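Local atomic coordinates of BH0493 protein (PDB entry 2QEE), a protein that binds zinc and is probably a metal-dependent hydrolase of the amidohydrolase superfamily. Residues Leu290-Ser304 / Phe318-Met330. Sequence-based numbering, arbitrary orientation.
Sequences LREYPNNKFLVTMLS and FSNLMIFGCWWFM
Phe298 to Val300 pair in parallel with Leu321 to Ile323 as neighbouring strands of a beta-alpha-beta unit, joined by helix 308-317, in what is probably the distorted beta/alpha barrel of the amidohydrolases. Where the second strand begins, Asn320 turns its amide toward the C-terminal end of helix 284-292 and the turn after it: chi1 of 62° puts CG between its own N and carbonyl carbon, and from there ND2 donates to Leu290 O (3.1 Å, on a lone pair) and to Asn296 O, both acceptors close to the amide plane. An aspartate here would probably cost both carbonyls this donor and set a carboxylate oxygen against them, leaving the turn from Tyr293 to Asn296 less firmly tied to the strand. Leu290, an apolar residue on the buried side of its helix, sets CB over one face of the Phe318 ring (3.9 Å to the centroid), while its CD2 meets Leu321 CB. On the sheet face that Val300 and Leu321 share, CG2 of Val300 presses against CD1 of Leu321 at 3.4 Å, tighter than a usual carbon-carbon contact. Farther along, Thr301 crosses Phe324 at about a right angle, with CB centred over the ring, whose other neighbours include the zinc ligand His28. Leu303 CD1 lies off-centre over one face of the Trp327 ring, near the zinc ion, and Thr301 CG2 comes within 3.9 Å of Trp327 CG. Threonine suits this place by having both a methyl and a hydroxyl: OG1, anti to the backbone N (chi1 -161°), donates to Phe324 O at 2.6 Å and accepts from a water that also bridges Met302 O and Trp327 N.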
ATOM      1  N   LEU C 290      -5.409  22.993  -8.137  1.00 18.65           N
ATOM      2  CA  LEU C 290      -4.020  23.369  -8.391  1.00 18.09           C
ATOM      3  C   LEU C 290      -3.765  23.940  -9.791  1.00 18.20           C
ATOM      4  O   LEU C 290      -2.991  24.905  -9.970  1.00 18.86           O
ATOM      5  CB  LEU C 290      -3.133  22.150  -8.194  1.00 17.42           C
ATOM      6  CG  LEU C 290      -3.073  21.702  -6.732  1.00 12.65           C
ATOM      7  CD1 LEU C 290      -2.455  20.278  -6.745  1.00 13.78           C
ATOM      8  CD2 LEU C 290      -2.151  22.668  -5.849  1.00 16.21           C
ATOM      9  N   ARG C 291      -4.382  23.310 -10.786  1.00 16.79           N
ATOM     10  CA  ARG C 291      -4.211  23.729 -12.161  1.00 18.78           C
ATOM     11  C   ARG C 291      -4.881  25.074 -12.431  1.00 20.05           C
ATOM     12  O   ARG C 291      -4.276  25.966 -13.039  1.00 19.01           O
ATOM     13  CB  ARG C 291      -4.779  22.681 -13.103  1.00 18.40           C
ATOM     14  CG  ARG C 291      -4.773  23.096 -14.599  1.00 18.37           C
ATOM     15  CD  ARG C 291      -5.174  21.962 -15.491  1.00 18.47           C
ATOM     16  NE  ARG C 291      -6.471  21.413 -15.097  1.00 22.77           N
ATOM     17  CZ  ARG C 291      -6.600  20.193 -14.563  1.00 24.97           C
ATOM     18  NH1 ARG C 291      -5.515  19.423 -14.449  1.00 25.56           N
ATOM     19  NH2 ARG C 291      -7.801  19.745 -14.162  1.00 23.48           N
ATOM     20  N   GLU C 292      -6.130  25.174 -11.996  1.00 19.42           N
ATOM     21  CA  GLU C 292      -6.988  26.322 -12.306  1.00 20.72           C
ATOM     22  C   GLU C 292      -6.771  27.560 -11.441  1.00 21.40           C
ATOM     23  O   GLU C 292      -7.238  28.654 -11.834  1.00 20.75           O
ATOM     24  CB  GLU C 292      -8.484  25.925 -12.287  1.00 19.04           C
ATOM     25  CG  GLU C 292      -8.813  24.733 -13.152  1.00 19.19           C
ATOM     26  CD  GLU C 292      -8.462  24.897 -14.634  1.00 25.28           C
ATOM     27  OE1 GLU C 292      -8.396  26.041 -15.127  1.00 28.47           O
ATOM     28  OE2 GLU C 292      -8.228  23.874 -15.319  1.00 29.68           O
ATOM     29  N   TYR C 293      -6.078  27.411 -10.294  1.00 18.60           N
ATOM     30  CA  TYR C 293      -5.790  28.516  -9.395  1.00 17.86           C
ATOM     31  C   TYR C 293      -4.265  28.618  -9.138  1.00 19.35           C
ATOM     32  O   TYR C 293      -3.803  28.391  -8.010  1.00 20.18           O
ATOM     33  CB  TYR C 293      -6.592  28.358  -8.104  1.00 19.71           C
ATOM     34  CG  TYR C 293      -8.064  28.479  -8.378  1.00 21.25           C
ATOM     35  CD1 TYR C 293      -8.693  29.739  -8.366  1.00 26.01           C
ATOM     36  CD2 TYR C 293      -8.824  27.343  -8.717  1.00 18.31           C
ATOM     37  CE1 TYR C 293     -10.078  29.844  -8.667  1.00 24.30           C
ATOM     38  CE2 TYR C 293     -10.204  27.438  -9.022  1.00 25.70           C
ATOM     39  CZ  TYR C 293     -10.796  28.713  -9.008  1.00 24.36           C
ATOM     40  OH  TYR C 293     -12.147  28.799  -9.295  1.00 28.54           O
ATOM     41  N   PRO C 294      -3.479  28.900 -10.201  1.00 20.75           N
ATOM     42  CA  PRO C 294      -1.997  28.890 -10.115  1.00 19.45           C
ATOM     43  C   PRO C 294      -1.466  29.963  -9.202  1.00 21.20           C
ATOM     44  O   PRO C 294      -0.287  29.904  -8.767  1.00 22.38           O
ATOM     45  CB  PRO C 294      -1.557  29.222 -11.547  1.00 18.68           C
ATOM     46  CG  PRO C 294      -2.748  29.921 -12.168  1.00 19.12           C
ATOM     47  CD  PRO C 294      -3.943  29.265 -11.544  1.00 21.07           C
ATOM     48  N   ASN C 295      -2.287  30.993  -8.960  1.00 19.56           N
ATOM     49  CA  ASN C 295      -1.897  32.071  -8.065  1.00 21.60           C
ATOM     50  C   ASN C 295      -2.314  31.859  -6.630  1.00 21.09           C
ATOM     51  O   ASN C 295      -2.164  32.753  -5.795  1.00 21.92           O
ATOM     52  CB  ASN C 295      -2.437  33.418  -8.533  1.00 22.89           C
ATOM     53  CG  ASN C 295      -2.051  33.745  -9.956  1.00 32.85           C
ATOM     54  OD1 ASN C 295      -2.883  34.187 -10.753  1.00 36.21           O
ATOM     55  ND2 ASN C 295      -0.818  33.516 -10.293  1.00 25.71           N
ATOM     56  N   ASN C 296      -2.879  30.669  -6.336  1.00 18.17           N
ATOM     57  CA  ASN C 296      -3.204  30.309  -4.986  1.00 16.39           C
ATOM     58  C   ASN C 296      -2.258  29.203  -4.573  1.00 17.36           C
ATOM     59  O   ASN C 296      -1.813  28.410  -5.436  1.00 18.92           O
ATOM     60  CB  ASN C 296      -4.647  29.761  -4.876  1.00 17.07           C
ATOM     61  CG  ASN C 296      -5.684  30.869  -4.883  1.00 17.52           C
ATOM     62  OD1 ASN C 296      -6.168  31.251  -5.963  1.00 20.22           O
ATOM     63  ND2 ASN C 296      -6.065  31.336  -3.693  1.00 21.41           N
ATOM     64  N   LYS C 297      -1.970  29.177  -3.277  1.00 15.49           N
ATOM     65  CA  LYS C 297      -1.120  28.094  -2.659  1.00 17.09           C
ATOM     66  C   LYS C 297      -1.982  27.144  -1.819  1.00 17.37           C
ATOM     67  O   LYS C 297      -2.866  27.593  -1.088  1.00 14.60           O
ATOM     68  CB  LYS C 297      -0.055  28.742  -1.773  1.00 19.24           C
ATOM     69  CG  LYS C 297       0.991  29.461  -2.679  1.00 25.04           C
ATOM     70  CD  LYS C 297       2.177  29.939  -1.927  1.00 34.37           C
ATOM     71  CE  LYS C 297       1.850  31.169  -1.140  1.00 34.96           C
ATOM     72  NZ  LYS C 297       3.135  31.863  -0.735  1.00 41.07           N
ATOM     73  N   PHE C 298      -1.684  25.823  -1.886  1.00 17.13           N
ATOM     74  CA  PHE C 298      -2.501  24.856  -1.212  1.00 15.68           C
ATOM     75  C   PHE C 298      -1.604  23.926  -0.392  1.00 15.23           C
ATOM     76  O   PHE C 298      -0.584  23.409  -0.922  1.00 17.24           O
ATOM     77  CB  PHE C 298      -3.237  24.006  -2.252  1.00 17.13           C
ATOM     78  CG  PHE C 298      -4.141  24.808  -3.148  1.00 17.35           C
ATOM     79  CD1 PHE C 298      -5.503  24.945  -2.793  1.00 19.23           C
ATOM     80  CD2 PHE C 298      -3.661  25.450  -4.294  1.00 15.06           C
ATOM     81  CE1 PHE C 298      -6.348  25.698  -3.599  1.00 20.68           C
ATOM     82  CE2 PHE C 298      -4.551  26.217  -5.112  1.00 19.62           C
ATOM     83  CZ  PHE C 298      -5.880  26.312  -4.729  1.00 16.37           C
ATOM     84  N   LEU C 299      -1.958  23.758   0.872  1.00 11.98           N
ATOM     85  CA  LEU C 299      -1.282  22.775   1.732  1.00 14.89           C
ATOM     86  C   LEU C 299      -2.230  21.597   1.792  1.00 15.62           C
ATOM     87  O   LEU C 299      -3.416  21.795   2.064  1.00 17.14           O
ATOM     88  CB  LEU C 299      -1.086  23.369   3.124  1.00 16.43           C
ATOM     89  CG  LEU C 299       0.061  24.384   3.253  1.00 12.14           C
ATOM     90  CD1 LEU C 299      -0.270  25.307   4.494  1.00 15.77           C
ATOM     91  CD2 LEU C 299       1.399  23.653   3.497  1.00 18.05           C
ATOM     92  N   VAL C 300      -1.755  20.369   1.557  1.00 14.09           N
ATOM     93  CA  VAL C 300      -2.691  19.213   1.595  1.00 14.06           C
ATOM     94  C   VAL C 300      -2.090  18.078   2.372  1.00 12.36           C
ATOM     95  O   VAL C 300      -0.887  17.801   2.224  1.00 12.77           O
ATOM     96  CB  VAL C 300      -2.997  18.738   0.159  1.00 13.76           C
ATOM     97  CG1 VAL C 300      -3.949  17.452   0.113  1.00 14.62           C
ATOM     98  CG2 VAL C 300      -3.667  19.857  -0.670  1.00 16.06           C
ATOM     99  N   THR C 301      -2.912  17.463   3.197  1.00 13.27           N
ATOM    100  CA  THR C 301      -2.617  16.165   3.809  1.00 13.14           C
ATOM    101  C   THR C 301      -3.864  15.289   3.598  1.00 14.32           C
ATOM    102  O   THR C 301      -4.999  15.821   3.567  1.00 14.91           O
ATOM    103  CB  THR C 301      -2.210  16.305   5.295  1.00 15.50           C
ATOM    104  OG1 THR C 301      -1.515  15.127   5.737  1.00 13.33           O
ATOM    105  CG2 THR C 301      -3.400  16.579   6.261  1.00 13.80           C
ATOM    106  N   MET C 302      -3.664  13.967   3.481  1.00 12.18           N
ATOM    107  CA  MET C 302      -4.814  13.094   3.160  1.00 14.11           C
ATOM    108  C   MET C 302      -4.861  11.946   4.134  1.00 12.98           C
ATOM    109  O   MET C 302      -3.831  11.528   4.660  1.00 12.41           O
ATOM    110  CB  MET C 302      -4.809  12.572   1.723  1.00 14.89           C
ATOM    111  CG  MET C 302      -4.956  13.719   0.700  1.00 15.31           C
ATOM    112  SD  MET C 302      -5.059  13.268  -0.990  1.00 16.87           S
ATOM    113  CE  MET C 302      -6.883  12.875  -1.034  1.00 13.14           C
ATOM    114  N   LEU C 303      -6.070  11.449   4.371  1.00 13.04           N
ATOM    115  CA  LEU C 303      -6.213  10.491   5.486  1.00 13.26           C
ATOM    116  C   LEU C 303      -6.067   9.006   5.086  1.00 12.38           C
ATOM    117  O   LEU C 303      -5.745   8.163   5.952  1.00 11.66           O
ATOM    118  CB  LEU C 303      -7.573  10.701   6.176  1.00 14.34           C
ATOM    119  CG  LEU C 303      -7.797  10.024   7.534  1.00 12.32           C
ATOM    120  CD1 LEU C 303      -6.763  10.344   8.619  1.00 13.41           C
ATOM    121  CD2 LEU C 303      -9.255  10.446   8.054  1.00 15.35           C
ATOM    122  N   SER C 304      -6.412   8.700   3.847  1.00 12.70           N
ATOM    123  CA  SER C 304      -6.395   7.268   3.389  1.00 11.05           C
ATOM    124  C   SER C 304      -4.929   6.877   3.041  1.00 10.46           C
ATOM    125  O   SER C 304      -4.253   7.589   2.290  1.00 12.38           O
ATOM    126  CB  SER C 304      -7.321   7.096   2.169  1.00 14.00           C
ATOM    127  OG  SER C 304      -7.172   5.776   1.609  1.00 12.46           O
ATOM    128  N   PHE C 318       2.688  19.985  -9.533  1.00 15.10           N
ATOM    129  CA  PHE C 318       2.288  21.378  -9.160  1.00 16.45           C
ATOM    130  C   PHE C 318       3.091  21.986  -8.064  1.00 17.67           C
ATOM    131  O   PHE C 318       3.003  21.543  -6.927  1.00 16.57           O
ATOM    132  CB  PHE C 318       0.785  21.464  -8.797  1.00 15.69           C
ATOM    133  CG  PHE C 318      -0.102  21.086  -9.927  1.00 16.12           C
ATOM    134  CD1 PHE C 318      -0.368  21.998 -10.956  1.00 15.36           C
ATOM    135  CD2 PHE C 318      -0.648  19.833  -9.994  1.00 14.99           C
ATOM    136  CE1 PHE C 318      -1.152  21.638 -12.018  1.00 18.62           C
ATOM    137  CE2 PHE C 318      -1.449  19.456 -11.029  1.00 15.48           C
ATOM    138  CZ  PHE C 318      -1.718  20.372 -12.074  1.00 19.84           C
ATOM    139  N   SER C 319       3.789  23.095  -8.358  1.00 16.08           N
ATOM    140  CA  SER C 319       4.594  23.745  -7.354  1.00 17.75           C
ATOM    141  C   SER C 319       3.790  24.547  -6.341  1.00 16.19           C
ATOM    142  O   SER C 319       4.319  24.919  -5.324  1.00 17.39           O
ATOM    143  CB  SER C 319       5.646  24.655  -7.990  1.00 19.73           C
ATOM    144  OG  SER C 319       5.047  25.642  -8.859  1.00 22.04           O
ATOM    145  N   ASN C 320       2.506  24.846  -6.661  1.00 14.32           N
ATOM    146  CA  ASN C 320       1.606  25.494  -5.733  1.00 14.40           C
ATOM    147  C   ASN C 320       0.916  24.524  -4.743  1.00 17.07           C
ATOM    148  O   ASN C 320       0.039  24.913  -3.923  1.00 17.81           O
ATOM    149  CB  ASN C 320       0.586  26.399  -6.475  1.00 15.06           C
ATOM    150  CG  ASN C 320      -0.309  25.655  -7.416  1.00 16.87           C
ATOM    151  OD1 ASN C 320       0.056  24.618  -8.002  1.00 17.30           O
ATOM    152  ND2 ASN C 320      -1.520  26.223  -7.637  1.00 14.44           N
ATOM    153  N   LEU C 321       1.389  23.270  -4.745  1.00 17.23           N
ATOM    154  CA  LEU C 321       0.996  22.283  -3.745  1.00 15.04           C
ATOM    155  C   LEU C 321       2.179  22.028  -2.817  1.00 14.61           C
ATOM    156  O   LEU C 321       3.301  21.731  -3.303  1.00 13.33           O
ATOM    157  CB  LEU C 321       0.641  20.937  -4.430  1.00 13.33           C
ATOM    158  CG  LEU C 321       0.266  19.807  -3.489  1.00 16.15           C
ATOM    159  CD1 LEU C 321      -0.910  20.170  -2.549  1.00 15.86           C
ATOM    160  CD2 LEU C 321      -0.035  18.562  -4.337  1.00 16.65           C
ATOM    161  N   MET C 322       1.917  22.090  -1.518  1.00 13.55           N
ATOM    162  CA  MET C 322       2.913  21.675  -0.522  1.00 16.13           C
ATOM    163  C   MET C 322       2.181  20.591   0.242  1.00 15.47           C
ATOM    164  O   MET C 322       1.139  20.828   0.822  1.00 14.39           O
ATOM    165  CB  MET C 322       3.324  22.804   0.435  1.00 14.03           C
ATOM    166  CG  MET C 322       4.252  22.389   1.579  1.00 14.06           C
ATOM    167  SD  MET C 322       5.749  21.596   0.896  1.00 17.55           S
ATOM    168  CE  MET C 322       6.562  23.013   0.203  1.00 19.55           C
ATOM    169  N   ILE C 323       2.714  19.374   0.222  1.00 12.86           N
ATOM    170  CA  ILE C 323       2.097  18.307   1.055  1.00 14.38           C
ATOM    171  C   ILE C 323       2.748  18.248   2.417  1.00 12.07           C
ATOM    172  O   ILE C 323       3.975  18.533   2.568  1.00 14.20           O
ATOM    173  CB  ILE C 323       2.144  16.913   0.329  1.00 15.90           C
ATOM    174  CG1 ILE C 323       3.556  16.395   0.244  1.00 20.68           C
ATOM    175  CG2 ILE C 323       1.449  17.038  -1.053  1.00 19.78           C
ATOM    176  CD1 ILE C 323       3.590  15.077  -0.632  1.00 16.53           C
ATOM    177  N   PHE C 324       1.981  17.897   3.447  1.00 11.43           N
ATOM    178  CA  PHE C 324       2.500  17.935   4.805  1.00 11.15           C
ATOM    179  C   PHE C 324       1.992  16.766   5.623  1.00 13.37           C
ATOM    180  O   PHE C 324       0.784  16.383   5.469  1.00 14.24           O
ATOM    181  CB  PHE C 324       2.178  19.262   5.513  1.00 14.45           C
ATOM    182  CG  PHE C 324       0.716  19.438   5.868  1.00 11.95           C
ATOM    183  CD1 PHE C 324       0.229  19.112   7.155  1.00 14.16           C
ATOM    184  CD2 PHE C 324      -0.166  19.964   4.917  1.00 12.88           C
ATOM    185  CE1 PHE C 324      -1.128  19.314   7.489  1.00 15.51           C
ATOM    186  CE2 PHE C 324      -1.544  20.187   5.242  1.00 14.16           C
ATOM    187  CZ  PHE C 324      -1.998  19.837   6.568  1.00 11.26           C
ATOM    188  N   GLY C 325       2.903  16.171   6.379  1.00 14.86           N
ATOM    189  CA  GLY C 325       2.569  15.379   7.562  1.00 14.30           C
ATOM    190  C   GLY C 325       1.945  14.014   7.251  1.00 15.27           C
ATOM    191  O   GLY C 325       1.604  13.661   6.121  1.00 12.86           O
ATOM    192  N   CYS C 326       1.810  13.259   8.332  1.00 15.75           N
ATOM    193  CA  CYS C 326       1.186  11.981   8.287  1.00 13.92           C
ATOM    194  C   CYS C 326       0.070  12.063   9.272  1.00 15.38           C
ATOM    195  O   CYS C 326       0.280  11.910  10.458  1.00 17.30           O
ATOM    196  CB  CYS C 326       2.226  10.933   8.730  1.00 15.32           C
ATOM    197  SG  CYS C 326       3.731  10.916   7.721  1.00 16.72           S
ATOM    198  N   TRP C 327      -1.124  12.303   8.743  1.00 13.85           N
ATOM    199  CA  TRP C 327      -2.245  12.716   9.546  1.00 15.46           C
ATOM    200  C   TRP C 327      -2.965  11.520  10.169  1.00 18.74           C
ATOM    201  O   TRP C 327      -3.403  10.617   9.426  1.00 16.97           O
ATOM    202  CB  TRP C 327      -3.195  13.448   8.559  1.00 18.25           C
ATOM    203  CG  TRP C 327      -4.410  14.086   9.145  1.00 17.62           C
ATOM    204  CD1 TRP C 327      -4.537  14.628  10.391  1.00 21.98           C
ATOM    205  CD2 TRP C 327      -5.681  14.272   8.487  1.00 17.19           C
ATOM    206  NE1 TRP C 327      -5.824  15.114  10.559  1.00 21.88           N
ATOM    207  CE2 TRP C 327      -6.539  14.917   9.412  1.00 20.46           C
ATOM    208  CE3 TRP C 327      -6.163  13.976   7.206  1.00 16.22           C
ATOM    209  CZ2 TRP C 327      -7.874  15.257   9.101  1.00 21.46           C
ATOM    210  CZ3 TRP C 327      -7.492  14.328   6.898  1.00 17.34           C
ATOM    211  CH2 TRP C 327      -8.321  14.947   7.840  1.00 20.34           C
ATOM    212  N   TRP C 328      -3.098  11.555  11.494  1.00 16.90           N
ATOM    213  CA  TRP C 328      -4.098  10.772  12.258  1.00 18.76           C
ATOM    214  C   TRP C 328      -3.900   9.252  12.038  1.00 16.82           C
ATOM    215  O   TRP C 328      -2.956   8.645  12.559  1.00 16.28           O
ATOM    216  CB  TRP C 328      -5.486  11.228  11.790  1.00 20.66           C
ATOM    217  CG  TRP C 328      -6.651  10.879  12.605  1.00 21.44           C
ATOM    218  CD1 TRP C 328      -6.738  10.017  13.678  1.00 22.16           C
ATOM    219  CD2 TRP C 328      -7.952  11.456  12.434  1.00 21.38           C
ATOM    220  NE1 TRP C 328      -8.053  10.029  14.172  1.00 23.86           N
ATOM    221  CE2 TRP C 328      -8.792  10.906  13.420  1.00 22.35           C
ATOM    222  CE3 TRP C 328      -8.479  12.379  11.527  1.00 26.78           C
ATOM    223  CZ2 TRP C 328     -10.149  11.245  13.515  1.00 22.34           C
ATOM    224  CZ3 TRP C 328      -9.823  12.731  11.634  1.00 24.91           C
ATOM    225  CH2 TRP C 328     -10.636  12.160  12.627  1.00 26.82           C
ATOM    226  N   PHE C 329      -4.713   8.640  11.191  1.00 16.54           N
ATOM    227  CA  PHE C 329      -4.588   7.164  10.964  1.00 15.44           C
ATOM    228  C   PHE C 329      -3.330   6.798  10.133  1.00 13.09           C
ATOM    229  O   PHE C 329      -2.936   5.641  10.053  1.00 13.79           O
ATOM    230  CB  PHE C 329      -5.833   6.594  10.321  1.00 16.04           C
ATOM    231  CG  PHE C 329      -7.072   6.876  11.108  1.00  9.15           C
ATOM    232  CD1 PHE C 329      -7.165   6.528  12.436  1.00 18.49           C
ATOM    233  CD2 PHE C 329      -8.160   7.504  10.480  1.00 15.34           C
ATOM    234  CE1 PHE C 329      -8.327   6.818  13.134  1.00 18.57           C
ATOM    235  CE2 PHE C 329      -9.304   7.794  11.167  1.00 15.11           C
ATOM    236  CZ  PHE C 329      -9.398   7.466  12.469  1.00 18.97           C
ATOM    237  N   MET C 330      -2.686   7.836   9.578  1.00 11.83           N
ATOM    238  CA  MET C 330      -1.384   7.718   8.917  1.00 12.05           C
ATOM    239  C   MET C 330      -0.229   7.889   9.926  1.00 13.97           C
ATOM    240  O   MET C 330       0.942   7.635   9.587  1.00 12.57           O
ATOM    241  CB  MET C 330      -1.180   8.773   7.807  1.00 13.24           C
ATOM    242  CG  MET C 330      -2.258   8.830   6.678  1.00 11.50           C
ATOM    243  SD  MET C 330      -2.195   7.368   5.614  1.00 13.71           S
ATOM    244  CE  MET C 330      -3.237   6.255   6.539  1.00 13.71           C
TER
HETATM  245  O   HOH W   1      -1.667  12.501   6.009  1.00 15.20           O